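Side-chain contacts in mutual gliding motility protein C (MglC) (Myxococcus xanthus DK 1622, PDB 7CT3), which is a Roadblock/LC7-domain component of the polarity control system of gliding cells and interacts with its paralog MglB: residues T5-V10 against Y90-A95; V10-E15 against D31-D36; E71-S76 against L80-L85; L94-H97 against N101-K104. All coordinates share one frame; numbering follows the deposited sequence.

In the fold
MglC illustrates how a Roadblock/LC7 domain packs helices on an antiparallel sheet and then joins two subunits by its edge. Contacts 1 and 2, centres about 7 Å apart, share Val10 and set helix 4-13 on strands 90-97 and 29-34. Contact 3 adds strand 71-75 to strand 79-87, whose other neighbour is strand 90-97, and carries the sheet into the second subunit; its centre lies about 15 Å from that of contact 2. Contact 4 turns strand 90-97 into helix 102-117, its centre about 9 Å from that of contact 3. Along the chain, contacts 2, 3 and 4 close in that order, while contact 1 spans the first two.

Contact 1 (T5-V10 against Y90-A95); sequences THLESV and YFLVLA
Leu7 and Leu92 meet methyl to methyl, with Leu7 CD2 3.5 Å from Leu92 CD1, a close fit for two saturated carbons. The two side chains run past each other in opposing directions, so the touch is made by one branch of each. One helical turn on, Val10 CG1 fits against both methyls at the end of Leu94, 3.8 Å from Leu94 CD1 and 4.0 Å from Leu94 CD2. Leu92 reaches up with CG opposite its own backbone N (chi1 -174°), and Leu94 repeats this rotation two residues later; alternate residues of the strand thus offer the same kind of branched tip to the helix. All four residues are buried, and the attraction between them is purely apolar.

The outer side of the helix is looser. Thr5 is exposed and Glu8 and Ser9 partly so; none of them touches strand 90-97, and Ser9 OG is hydrogen-bonded to Gln13. His6 turns instead to helix 102-117, where it meets Thr112 and Lys115, and its NE2 is hydrogen-bonded to Glu119.

In the fold, helix 4-13 lies across the sheet beside helix 102-117: Cys20 of strand 17-24 meets both Leu7 and Val10, Leu109 covers Leu92, and Thr112 touches Val10, while Phe91 and Val93 pack against Met83 of strand 79-87.

Contact 2 (V10-E15 against D31-D36); sequences VVNQVE and DTFQKD
Val11 gives up the most surface in this contact, and all three carbons of its side chain beyond CA take part. CB lies 3.9 Å from Phe33 CD1, CG1 reaches 4.2 Å from Phe33 CE1, and CG2 rests 3.5 Å from the carbonyl oxygen Phe33 O. The isopropyl group therefore straddles the junction between the ring and its own backbone. Phe33 comes second. Its CG stands opposite the backbone N (chi1 -172°), which swings the ring up to the helix, where Val11 meets its CD1-CE1 side obliquely. Asn12 OD1 approaches the same side more distantly, 4.5 Å from Phe33 CE1. Lys35 is third and contributes mainly backbone: its N lies 4.1 Å from Val11 CG1, just beyond the end of strand 29-34.

An alanine in place of Val11 would probably leave the Phe33 ring and carbonyl without their methyl neighbours and open a gap between the last turn of the helix and the strand.

Leu7 and Glu8, one turn earlier, also touch Phe33, whereas Ala17 and Cys20 of strand 17-24 back Val11. The contact is mainly apolar, between the helix end and an outermost strand of the sheet within the chain. The charged ends of Glu15 and Lys35 stay apart, OE2 and NZ being 6.5 Å from each other, so that attachment appears to depend on shape and burial, with charge at most a weak, long-range influence.

Contact 3 (E71-S76 against L80-L85); sequences EVSVNS and LTVMRL
Hydroxyls of Ser73 and Thr81 each grip a carbonyl of the facing strand in this antiparallel beta hairpin. Ser73 OG donates to Thr81 O at 2.7 Å, in the carbonyl plane, and Thr81 OG1 donates to Val74 O at 2.7 Å, well out of the Val74 carbonyl plane. Asn75 OD1 accepts from Thr81 N at 3.0 Å in a fairly straight bond (162°). Side chains do here what backbone groups do at Val72 and Met83, a hydrogen-bonded pair in which Met83 N reaches Val72 O at 2.8 Å and Val72 N donates to Met83 O.

The amide of Asn75 works in two directions, because its ND2 binds Glu71 of the second subunit, whose strand continues the sheet. A leucine at Asn75 would probably leave Thr81 N without its acceptor and that Glu71 without one of its donors.

Glu71 divides its carboxylate. OE1 binds Asn75 of the second subunit and Arg106 of its own chain; OE2 forms a salt bridge with Arg84 NH2 at 3.4 Å whose hydrogen bond is weak, reinforced by two waters at the guanidinium edge, with the carboxylate and guanidinium planes 74° apart. Over one guanidinium face lies Glu71 CB.

On the side facing Leu57 of helix 44-61, Met83, present as selenomethionine, bends at chi3 (-85°), which brings its CE methyl against two valines, 3.7 Å from Val72 CG1 and 3.8 Å from Val74 CG2.

Contact 4 (L94-H97 against N101-K104); sequences LALH and NFGK
Leu96 leans from near the end of strand 90-97 against Asn101 and Phe102, where a tight strand-to-helix connection ends in an N-cap and helix 102-117 begins. The side chain can be followed outward. CB sets off toward the helix start, yet is still 5.7 Å from its nearest atom there, Asn101 N. CG sits in the crowded position between backbone N and carbonyl carbon (chi1 57°), and from it the two methyls diverge. CD1 lies against main chain, 3.8 Å from both Asn101 C and Phe102 N, and so covers the peptide link that leads into the first turn. CD2 points to the aromatic ring instead: it stands 4.3 Å from Phe102 CD1, at the ring edge and near its plane. One branch thus meets backbone and the other a side chain.

Phe102 carries the apolar surface onward. Its ring also touches Leu80 and Val82 of strand 79-87, Ser73 and Asn75 of strand 71-75, and Arg106 of the second subunit, which places this helix start close to the dimer interface. Asn101 is also joined to Glu15, just after helix 4-13, by a backbone hydrogen bond.

Asn101 closes the first turn with its amide oxygen. Lys104 N donates to Asn101 OD1 at 3.0 Å in a nearly straight bond, arriving from above the carbonyl plane, 61° out of it.

Contact 1 (T5-V10 against Y90-A95)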
loop_
_atom_site.group_PDB
_atom_site.type_symbol
_atom_site.label_atom_id
_atom_site.label_comp_id
_atom_site.label_asym_id
_atom_site.label_seq_id
_atom_site.Cartn_x
_atom_site.Cartn_y
_atom_site.Cartn_z
ATOM N N THR A 5 -12.932 18.921 9.088
ATOM C CA THR A 5 -14.234 18.208 9.231
ATOM C C THR A 5 -14.167 16.866 8.484
ATOM O O THR A 5 -14.677 15.857 9.020
ATOM C CB THR A 5 -15.411 19.078 8.769
ATOM O OG1 THR A 5 -16.598 18.392 9.161
ATOM C CG2 THR A 5 -15.441 19.342 7.280
ATOM N N HIS A 6 -13.546 16.844 7.301
ATOM C CA HIS A 6 -13.404 15.626 6.457
ATOM C C HIS A 6 -12.422 14.650 7.117
ATOM O O HIS A 6 -12.714 13.443 7.122
ATOM C CB HIS A 6 -12.984 16.001 5.032
ATOM C CG HIS A 6 -13.936 16.929 4.359
ATOM N ND1 HIS A 6 -15.287 16.661 4.277
ATOM C CD2 HIS A 6 -13.744 18.114 3.742
ATOM C CE1 HIS A 6 -15.888 17.642 3.638
ATOM N NE2 HIS A 6 -14.965 18.548 3.299
ATOM N N LEU A 7 -11.311 15.160 7.662
ATOM C CA LEU A 7 -10.273 14.340 8.345
ATOM C C LEU A 7 -10.905 13.683 9.575
ATOM O O LEU A 7 -10.650 12.487 9.806
ATOM C CB LEU A 7 -9.078 15.214 8.741
ATOM C CG LEU A 7 -8.415 16.010 7.617
ATOM C CD1 LEU A 7 -7.233 16.804 8.149
ATOM C CD2 LEU A 7 -7.977 15.106 6.476
ATOM N N GLU A 8 -11.718 14.434 10.320
ATOM C CA GLU A 8 -12.412 13.931 11.535
ATOM C C GLU A 8 -13.390 12.821 11.128
ATOM O O GLU A 8 -13.438 11.795 11.830
ATOM C CB GLU A 8 -13.116 15.071 12.272
ATOM C CG GLU A 8 -13.904 14.598 13.481
ATOM C CD GLU A 8 -14.508 15.703 14.326
ATOM O OE1 GLU A 8 -14.584 16.845 13.837
ATOM O OE2 GLU A 8 -14.905 15.411 15.471
ATOM N N SER A 9 -14.131 13.011 10.032
ATOM C CA SER A 9 -15.111 12.021 9.511
ATOM C C SER A 9 -14.403 10.690 9.228
ATOM O O SER A 9 -14.951 9.633 9.604
ATOM C CB SER A 9 -15.820 12.541 8.292
ATOM O OG SER A 9 -16.653 11.535 7.733
ATOM N N VAL A 10 -13.215 10.731 8.617
ATOM C CA VAL A 10 -12.441 9.497 8.288
ATOM C C VAL A 10 -12.107 8.768 9.595
ATOM O O VAL A 10 -12.430 7.574 9.713
ATOM C CB VAL A 10 -11.172 9.803 7.472
ATOM C CG1 VAL A 10 -10.312 8.561 7.300
ATOM C CG2 VAL A 10 -11.510 10.400 6.117
ATOM N N TYR A 90 -0.147 18.394 -2.621
ATOM C CA TYR A 90 -0.677 17.817 -1.356
ATOM C C TYR A 90 -1.215 16.396 -1.555
ATOM O O TYR A 90 -1.815 16.082 -2.610
ATOM C CB TYR A 90 -1.778 18.709 -0.782
ATOM C CG TYR A 90 -1.340 20.121 -0.499
ATOM C CD1 TYR A 90 -0.360 20.388 0.443
ATOM C CD2 TYR A 90 -1.892 21.192 -1.182
ATOM C CE1 TYR A 90 0.063 21.683 0.696
ATOM C CE2 TYR A 90 -1.485 22.493 -0.937
ATOM C CZ TYR A 90 -0.504 22.741 0.009
ATOM O OH TYR A 90 -0.096 24.018 0.261
ATOM N N PHE A 91 -1.036 15.562 -0.530
ATOM C CA PHE A 91 -1.662 14.220 -0.445
ATOM C C PHE A 91 -2.362 14.065 0.905
ATOM O O PHE A 91 -2.053 14.779 1.876
ATOM C CB PHE A 91 -0.656 13.100 -0.703
ATOM C CG PHE A 91 0.509 13.005 0.246
ATOM C CD1 PHE A 91 1.644 13.779 0.048
ATOM C CD2 PHE A 91 0.494 12.107 1.306
ATOM C CE1 PHE A 91 2.729 13.674 0.903
ATOM C CE2 PHE A 91 1.587 11.997 2.153
ATOM C CZ PHE A 91 2.701 12.781 1.949
ATOM N N LEU A 92 -3.306 13.133 0.922
ATOM C CA LEU A 92 -4.148 12.768 2.079
ATOM C C LEU A 92 -3.607 11.450 2.630
ATOM O O LEU A 92 -3.379 10.543 1.814
ATOM C CB LEU A 92 -5.572 12.637 1.535
ATOM C CG LEU A 92 -6.684 12.397 2.545
ATOM C CD1 LEU A 92 -6.777 13.532 3.549
ATOM C CD2 LEU A 92 -8.000 12.215 1.808
ATOM N N VAL A 93 -3.362 11.355 3.936
ATOM C CA VAL A 93 -2.811 10.115 4.562
ATOM C C VAL A 93 -3.689 9.718 5.750
ATOM O O VAL A 93 -3.931 10.559 6.631
ATOM C CB VAL A 93 -1.326 10.250 4.959
ATOM C CG1 VAL A 93 -1.038 11.512 5.746
ATOM C CG2 VAL A 93 -0.829 9.024 5.715
ATOM N N LEU A 94 -4.150 8.467 5.741
ATOM C CA LEU A 94 -4.797 7.794 6.886
ATOM C C LEU A 94 -3.804 6.792 7.477
ATOM O O LEU A 94 -3.261 5.969 6.712
ATOM C CB LEU A 94 -6.070 7.096 6.401
ATOM C CG LEU A 94 -6.727 6.150 7.402
ATOM C CD1 LEU A 94 -7.175 6.897 8.651
ATOM C CD2 LEU A 94 -7.900 5.433 6.752
ATOM N N ALA A 95 -3.561 6.887 8.782
ATOM C CA ALA A 95 -2.773 5.909 9.563
ATOM C C ALA A 95 -3.734 5.192 10.506
ATOM O O ALA A 95 -4.534 5.885 11.168
ATOM C CB ALA A 95 -1.666 6.597 10.320
#

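Contact 2 (V10-E15 against D31-D36)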
loop_
_atom_site.group_PDB
_atom_site.type_symbol
_atom_site.label_atom_id
_atom_site.label_comp_id
_atom_site.label_asym_id
_atom_site.label_seq_id
_atom_site.Cartn_x
_atom_site.Cartn_y
_atom_site.Cartn_z
ATOM N N VAL A 10 -13.215 10.731 8.617
ATOM C CA VAL A 10 -12.441 9.497 8.288
ATOM C C VAL A 10 -12.107 8.768 9.595
ATOM O O VAL A 10 -12.430 7.574 9.713
ATOM C CB VAL A 10 -11.172 9.803 7.472
ATOM C CG1 VAL A 10 -10.312 8.561 7.300
ATOM C CG2 VAL A 10 -11.510 10.400 6.117
ATOM N N VAL A 11 -11.494 9.469 10.550
ATOM C CA VAL A 11 -11.023 8.856 11.827
ATOM C C VAL A 11 -12.237 8.272 12.564
ATOM O O VAL A 11 -12.117 7.154 13.090
ATOM C CB VAL A 11 -10.233 9.867 12.678
ATOM C CG1 VAL A 11 -9.917 9.320 14.061
ATOM C CG2 VAL A 11 -8.952 10.287 11.971
ATOM N N ASN A 12 -13.367 8.979 12.557
ATOM C CA ASN A 12 -14.606 8.562 13.268
ATOM C C ASN A 12 -15.150 7.263 12.653
ATOM O O ASN A 12 -15.670 6.436 13.414
ATOM C CB ASN A 12 -15.655 9.677 13.280
ATOM C CG ASN A 12 -15.324 10.804 14.237
ATOM O OD1 ASN A 12 -14.441 10.683 15.087
ATOM N ND2 ASN A 12 -16.043 11.909 14.121
ATOM N N GLN A 13 -15.012 7.072 11.337
ATOM C CA GLN A 13 -15.631 5.935 10.601
ATOM C C GLN A 13 -14.749 4.679 10.657
ATOM O O GLN A 13 -15.302 3.582 10.523
ATOM C CB GLN A 13 -15.881 6.311 9.140
ATOM C CG GLN A 13 -17.034 7.280 8.937
ATOM C CD GLN A 13 -17.248 7.558 7.470
ATOM O OE1 GLN A 13 -17.723 6.705 6.722
ATOM N NE2 GLN A 13 -16.881 8.754 7.042
ATOM N N VAL A 14 -13.428 4.819 10.807
ATOM C CA VAL A 14 -12.466 3.691 10.619
ATOM C C VAL A 14 -11.983 3.209 11.989
ATOM O O VAL A 14 -11.278 3.982 12.668
ATOM C CB VAL A 14 -11.288 4.097 9.714
ATOM C CG1 VAL A 14 -10.257 2.984 9.594
ATOM C CG2 VAL A 14 -11.763 4.531 8.334
ATOM N N GLU A 15 -12.337 1.972 12.358
ATOM C CA GLU A 15 -11.876 1.315 13.611
ATOM C C GLU A 15 -10.348 1.231 13.569
ATOM O O GLU A 15 -9.807 0.748 12.552
ATOM C CB GLU A 15 -12.489 -0.079 13.789
ATOM C CG GLU A 15 -13.996 -0.097 14.023
ATOM C CD GLU A 15 -14.604 1.149 14.647
ATOM O OE1 GLU A 15 -15.347 1.861 13.937
ATOM O OE2 GLU A 15 -14.350 1.399 15.842
ATOM N N ASP A 31 -2.776 19.948 7.771
ATOM C CA ASP A 31 -3.885 19.768 8.744
ATOM C C ASP A 31 -3.933 18.298 9.161
ATOM O O ASP A 31 -3.433 17.445 8.406
ATOM C CB ASP A 31 -5.218 20.258 8.168
ATOM C CG ASP A 31 -6.193 20.792 9.209
ATOM O OD1 ASP A 31 -5.936 20.599 10.418
ATOM O OD2 ASP A 31 -7.201 21.410 8.804
ATOM N N THR A 32 -4.491 18.027 10.340
ATOM C CA THR A 32 -4.660 16.657 10.881
ATOM C C THR A 32 -5.913 16.599 11.750
ATOM O O THR A 32 -6.381 17.667 12.222
ATOM C CB THR A 32 -3.427 16.192 11.673
ATOM O OG1 THR A 32 -3.423 14.765 11.677
ATOM C CG2 THR A 32 -3.393 16.687 13.103
ATOM N N PHE A 33 -6.427 15.384 11.932
ATOM C CA PHE A 33 -7.308 14.999 13.059
ATOM C C PHE A 33 -6.775 13.689 13.646
ATOM O O PHE A 33 -6.656 12.715 12.886
ATOM C CB PHE A 33 -8.764 14.865 12.616
ATOM C CG PHE A 33 -9.690 14.655 13.784
ATOM C CD1 PHE A 33 -9.903 13.385 14.297
ATOM C CD2 PHE A 33 -10.280 15.737 14.421
ATOM C CE1 PHE A 33 -10.725 13.197 15.398
ATOM C CE2 PHE A 33 -11.107 15.545 15.517
ATOM C CZ PHE A 33 -11.324 14.276 16.005
ATOM N N GLN A 34 -6.437 13.684 14.939
ATOM C CA GLN A 34 -5.880 12.504 15.653
ATOM C C GLN A 34 -6.955 11.888 16.550
ATOM O O GLN A 34 -7.723 12.654 17.178
ATOM C CB GLN A 34 -4.661 12.887 16.491
ATOM C CG GLN A 34 -3.483 13.355 15.657
ATOM C CD GLN A 34 -2.166 13.273 16.391
ATOM O OE1 GLN A 34 -2.099 12.963 17.581
ATOM N NE2 GLN A 34 -1.097 13.558 15.673
ATOM N N LYS A 35 -7.002 10.552 16.590
ATOM C CA LYS A 35 -7.729 9.757 17.613
ATOM C C LYS A 35 -7.460 10.371 18.994
ATOM O O LYS A 35 -6.311 10.268 19.468
ATOM C CB LYS A 35 -7.264 8.299 17.558
ATOM C CG LYS A 35 -7.942 7.349 18.536
ATOM C CD LYS A 35 -9.421 7.158 18.270
ATOM C CE LYS A 35 -10.056 6.112 19.162
ATOM N NZ LYS A 35 -9.617 4.741 18.808
ATOM N N ASP A 36 -8.468 11.014 19.590
ATOM C CA ASP A 36 -8.407 11.583 20.965
ATOM C C ASP A 36 -8.831 10.510 21.978
ATOM O O ASP A 36 -8.220 10.453 23.069
ATOM C CB ASP A 36 -9.291 12.827 21.094
ATOM C CG ASP A 36 -9.316 13.419 22.495
ATOM O OD1 ASP A 36 -8.226 13.599 23.076
ATOM O OD2 ASP A 36 -10.428 13.680 23.002
#

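Contact 3 (E71-S76 against L80-L85)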
loop_
_atom_site.group_PDB
_atom_site.type_symbol
_atom_site.label_atom_id
_atom_site.label_comp_id
_atom_site.label_asym_id
_atom_site.label_seq_id
_atom_site.Cartn_x
_atom_site.Cartn_y
_atom_site.Cartn_z
ATOM N N GLU A 71 -3.531 5.174 -5.346
ATOM C CA GLU A 71 -3.508 4.860 -3.892
ATOM C C GLU A 71 -2.179 4.184 -3.533
ATOM O O GLU A 71 -1.729 3.301 -4.287
ATOM C CB GLU A 71 -4.738 4.005 -3.590
ATOM C CG GLU A 71 -4.903 3.557 -2.154
ATOM C CD GLU A 71 -5.953 2.456 -2.053
ATOM O OE1 GLU A 71 -5.649 1.320 -2.459
ATOM O OE2 GLU A 71 -7.091 2.745 -1.629
ATOM N N VAL A 72 -1.562 4.605 -2.429
ATOM C CA VAL A 72 -0.269 4.049 -1.940
ATOM C C VAL A 72 -0.400 3.743 -0.446
ATOM O O VAL A 72 -1.037 4.538 0.268
ATOM C CB VAL A 72 0.894 5.013 -2.226
ATOM C CG1 VAL A 72 2.218 4.461 -1.723
ATOM C CG2 VAL A 72 0.980 5.349 -3.709
ATOM N N SER A 73 0.182 2.626 -0.011
ATOM C CA SER A 73 0.282 2.209 1.413
ATOM C C SER A 73 1.741 1.909 1.751
ATOM O O SER A 73 2.410 1.206 0.968
ATOM C CB SER A 73 -0.589 1.014 1.699
ATOM O OG SER A 73 -1.955 1.352 1.553
ATOM N N VAL A 74 2.215 2.437 2.876
ATOM C CA VAL A 74 3.529 2.071 3.469
ATOM C C VAL A 74 3.241 1.598 4.891
ATOM O O VAL A 74 2.772 2.425 5.707
ATOM C CB VAL A 74 4.520 3.247 3.416
ATOM C CG1 VAL A 74 5.836 2.908 4.091
ATOM C CG2 VAL A 74 4.764 3.703 1.983
ATOM N N ASN A 75 3.456 0.308 5.149
ATOM C CA ASN A 75 2.967 -0.379 6.369
ATOM C C ASN A 75 4.152 -0.895 7.186
ATOM O O ASN A 75 5.166 -1.310 6.598
ATOM C CB ASN A 75 2.008 -1.519 6.022
ATOM C CG ASN A 75 0.781 -1.053 5.268
ATOM O OD1 ASN A 75 0.410 0.118 5.332
ATOM N ND2 ASN A 75 0.142 -1.967 4.555
ATOM N N SER A 76 4.003 -0.861 8.506
ATOM C CA SER A 76 4.915 -1.494 9.487
ATOM C C SER A 76 4.172 -2.664 10.139
ATOM O O SER A 76 3.017 -2.932 9.739
ATOM C CB SER A 76 5.375 -0.485 10.498
ATOM O OG SER A 76 4.277 -0.017 11.268
ATOM N N LEU A 80 -0.637 0.698 9.618
ATOM C CA LEU A 80 -0.990 0.670 8.180
ATOM C C LEU A 80 -1.301 2.101 7.750
ATOM O O LEU A 80 -1.858 2.861 8.569
ATOM C CB LEU A 80 -2.196 -0.245 7.963
ATOM C CG LEU A 80 -2.158 -1.581 8.700
ATOM C CD1 LEU A 80 -3.434 -2.364 8.445
ATOM C CD2 LEU A 80 -0.939 -2.401 8.304
ATOM N N THR A 81 -0.941 2.459 6.521
ATOM C CA THR A 81 -1.257 3.783 5.938
ATOM C C THR A 81 -1.930 3.590 4.583
ATOM O O THR A 81 -1.685 2.556 3.922
ATOM C CB THR A 81 -0.028 4.694 5.846
ATOM O OG1 THR A 81 0.881 4.144 4.894
ATOM C CG2 THR A 81 0.647 4.886 7.187
ATOM N N VAL A 82 -2.772 4.554 4.231
ATOM C CA VAL A 82 -3.418 4.700 2.900
ATOM C C VAL A 82 -3.268 6.164 2.517
ATOM O O VAL A 82 -3.575 7.033 3.332
ATOM C CB VAL A 82 -4.908 4.311 2.931
ATOM C CG1 VAL A 82 -5.471 4.225 1.524
ATOM C CG2 VAL A 82 -5.152 3.028 3.698
HETATM N N MSE A 83 -2.822 6.408 1.283
HETATM C CA MSE A 83 -2.594 7.759 0.804
HETATM C C MSE A 83 -3.217 7.931 -0.576
HETATM O O MSE A 83 -3.155 7.017 -1.398
HETATM C CB MSE A 83 -1.094 8.045 0.736
HETATM C CG MSE A 83 -0.416 8.043 2.075
HETATM SE SE MSE A 83 1.505 8.161 1.824
HETATM C CE MSE A 83 2.038 6.296 1.540
ATOM N N ARG A 84 -3.796 9.119 -0.804
ATOM C CA ARG A 84 -4.344 9.508 -2.095
ATOM C C ARG A 84 -3.939 10.953 -2.407
ATOM O O ARG A 84 -3.686 11.727 -1.463
ATOM C CB ARG A 84 -5.872 9.391 -2.109
ATOM C CG ARG A 84 -6.381 7.958 -2.094
ATOM C CD ARG A 84 -7.876 7.848 -2.317
ATOM N NE ARG A 84 -8.173 6.463 -2.641
ATOM C CZ ARG A 84 -8.325 5.965 -3.865
ATOM N NH1 ARG A 84 -8.284 6.744 -4.934
ATOM N NH2 ARG A 84 -8.553 4.676 -4.011
ATOM N N LEU A 85 -3.898 11.296 -3.696
ATOM C CA LEU A 85 -3.524 12.643 -4.192
ATOM C C LEU A 85 -4.699 13.604 -3.989
ATOM O O LEU A 85 -5.832 13.232 -4.321
ATOM C CB LEU A 85 -3.152 12.537 -5.674
ATOM C CG LEU A 85 -2.463 13.766 -6.260
ATOM C CD1 LEU A 85 -1.100 13.973 -5.618
ATOM C CD2 LEU A 85 -2.334 13.637 -7.770
HETATM O O HOH W 1 -8.141 4.682 -0.535
HETATM O O HOH W 2 -9.507 1.979 -2.505
#

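Contact 4 (L94-H97 against N101-K104)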
loop_
_atom_site.group_PDB
_atom_site.type_symbol
_atom_site.label_atom_id
_atom_site.label_comp_id
_atom_site.label_asym_id
_atom_site.label_seq_id
_atom_site.Cartn_x
_atom_site.Cartn_y
_atom_site.Cartn_z
ATOM N N LEU A 94 -4.150 8.467 5.741
ATOM C CA LEU A 94 -4.797 7.794 6.886
ATOM C C LEU A 94 -3.804 6.792 7.477
ATOM O O LEU A 94 -3.261 5.969 6.712
ATOM C CB LEU A 94 -6.070 7.096 6.401
ATOM C CG LEU A 94 -6.727 6.150 7.402
ATOM C CD1 LEU A 94 -7.175 6.897 8.651
ATOM C CD2 LEU A 94 -7.900 5.433 6.752
ATOM N N ALA A 95 -3.561 6.887 8.782
ATOM C CA ALA A 95 -2.773 5.909 9.563
ATOM C C ALA A 95 -3.734 5.192 10.506
ATOM O O ALA A 95 -4.534 5.885 11.168
ATOM C CB ALA A 95 -1.666 6.597 10.320
ATOM N N LEU A 96 -3.678 3.861 10.549
ATOM C CA LEU A 96 -4.464 3.081 11.533
ATOM C C LEU A 96 -3.582 1.996 12.155
ATOM O O LEU A 96 -2.580 1.609 11.537
ATOM C CB LEU A 96 -5.728 2.524 10.865
ATOM C CG LEU A 96 -5.545 1.638 9.636
ATOM C CD1 LEU A 96 -6.624 0.575 9.587
ATOM C CD2 LEU A 96 -5.570 2.452 8.351
ATOM N N HIS A 97 -3.927 1.571 13.372
ATOM C CA HIS A 97 -3.307 0.411 14.061
ATOM C C HIS A 97 -3.484 -0.822 13.167
ATOM O O HIS A 97 -4.516 -0.894 12.477
ATOM C CB HIS A 97 -3.926 0.241 15.457
ATOM C CG HIS A 97 -3.226 -0.773 16.291
ATOM N ND1 HIS A 97 -3.482 -2.123 16.175
ATOM C CD2 HIS A 97 -2.287 -0.643 17.251
ATOM C CE1 HIS A 97 -2.722 -2.785 17.023
ATOM N NE2 HIS A 97 -1.985 -1.900 17.698
ATOM N N ASN A 101 -9.425 -1.804 10.777
ATOM C CA ASN A 101 -10.148 -2.244 9.556
ATOM C C ASN A 101 -9.516 -1.567 8.333
ATOM O O ASN A 101 -9.975 -0.479 7.943
ATOM C CB ASN A 101 -11.647 -1.956 9.669
ATOM C CG ASN A 101 -12.455 -2.665 8.605
ATOM O OD1 ASN A 101 -11.944 -2.973 7.533
ATOM N ND2 ASN A 101 -13.717 -2.927 8.893
ATOM N N PHE A 102 -8.508 -2.205 7.739
ATOM C CA PHE A 102 -7.732 -1.659 6.594
ATOM C C PHE A 102 -8.652 -1.505 5.376
ATOM O O PHE A 102 -8.567 -0.474 4.691
ATOM C CB PHE A 102 -6.509 -2.536 6.315
ATOM C CG PHE A 102 -5.533 -1.962 5.318
ATOM C CD1 PHE A 102 -5.040 -0.675 5.456
ATOM C CD2 PHE A 102 -5.080 -2.724 4.254
ATOM C CE1 PHE A 102 -4.128 -0.160 4.544
ATOM C CE2 PHE A 102 -4.167 -2.211 3.348
ATOM C CZ PHE A 102 -3.692 -0.929 3.493
ATOM N N GLY A 103 -9.513 -2.493 5.122
ATOM C CA GLY A 103 -10.493 -2.456 4.018
ATOM C C GLY A 103 -11.404 -1.243 4.116
ATOM O O GLY A 103 -11.598 -0.552 3.106
ATOM N N LYS A 104 -11.947 -0.980 5.302
ATOM C CA LYS A 104 -12.832 0.188 5.544
ATOM C C LYS A 104 -12.007 1.469 5.362
ATOM O O LYS A 104 -12.506 2.402 4.718
ATOM C CB LYS A 104 -13.479 0.078 6.928
ATOM C CG LYS A 104 -14.513 1.148 7.249
ATOM C CD LYS A 104 -15.779 1.037 6.431
ATOM C CE LYS A 104 -16.778 2.137 6.720
ATOM N NZ LYS A 104 -17.109 2.217 8.163
#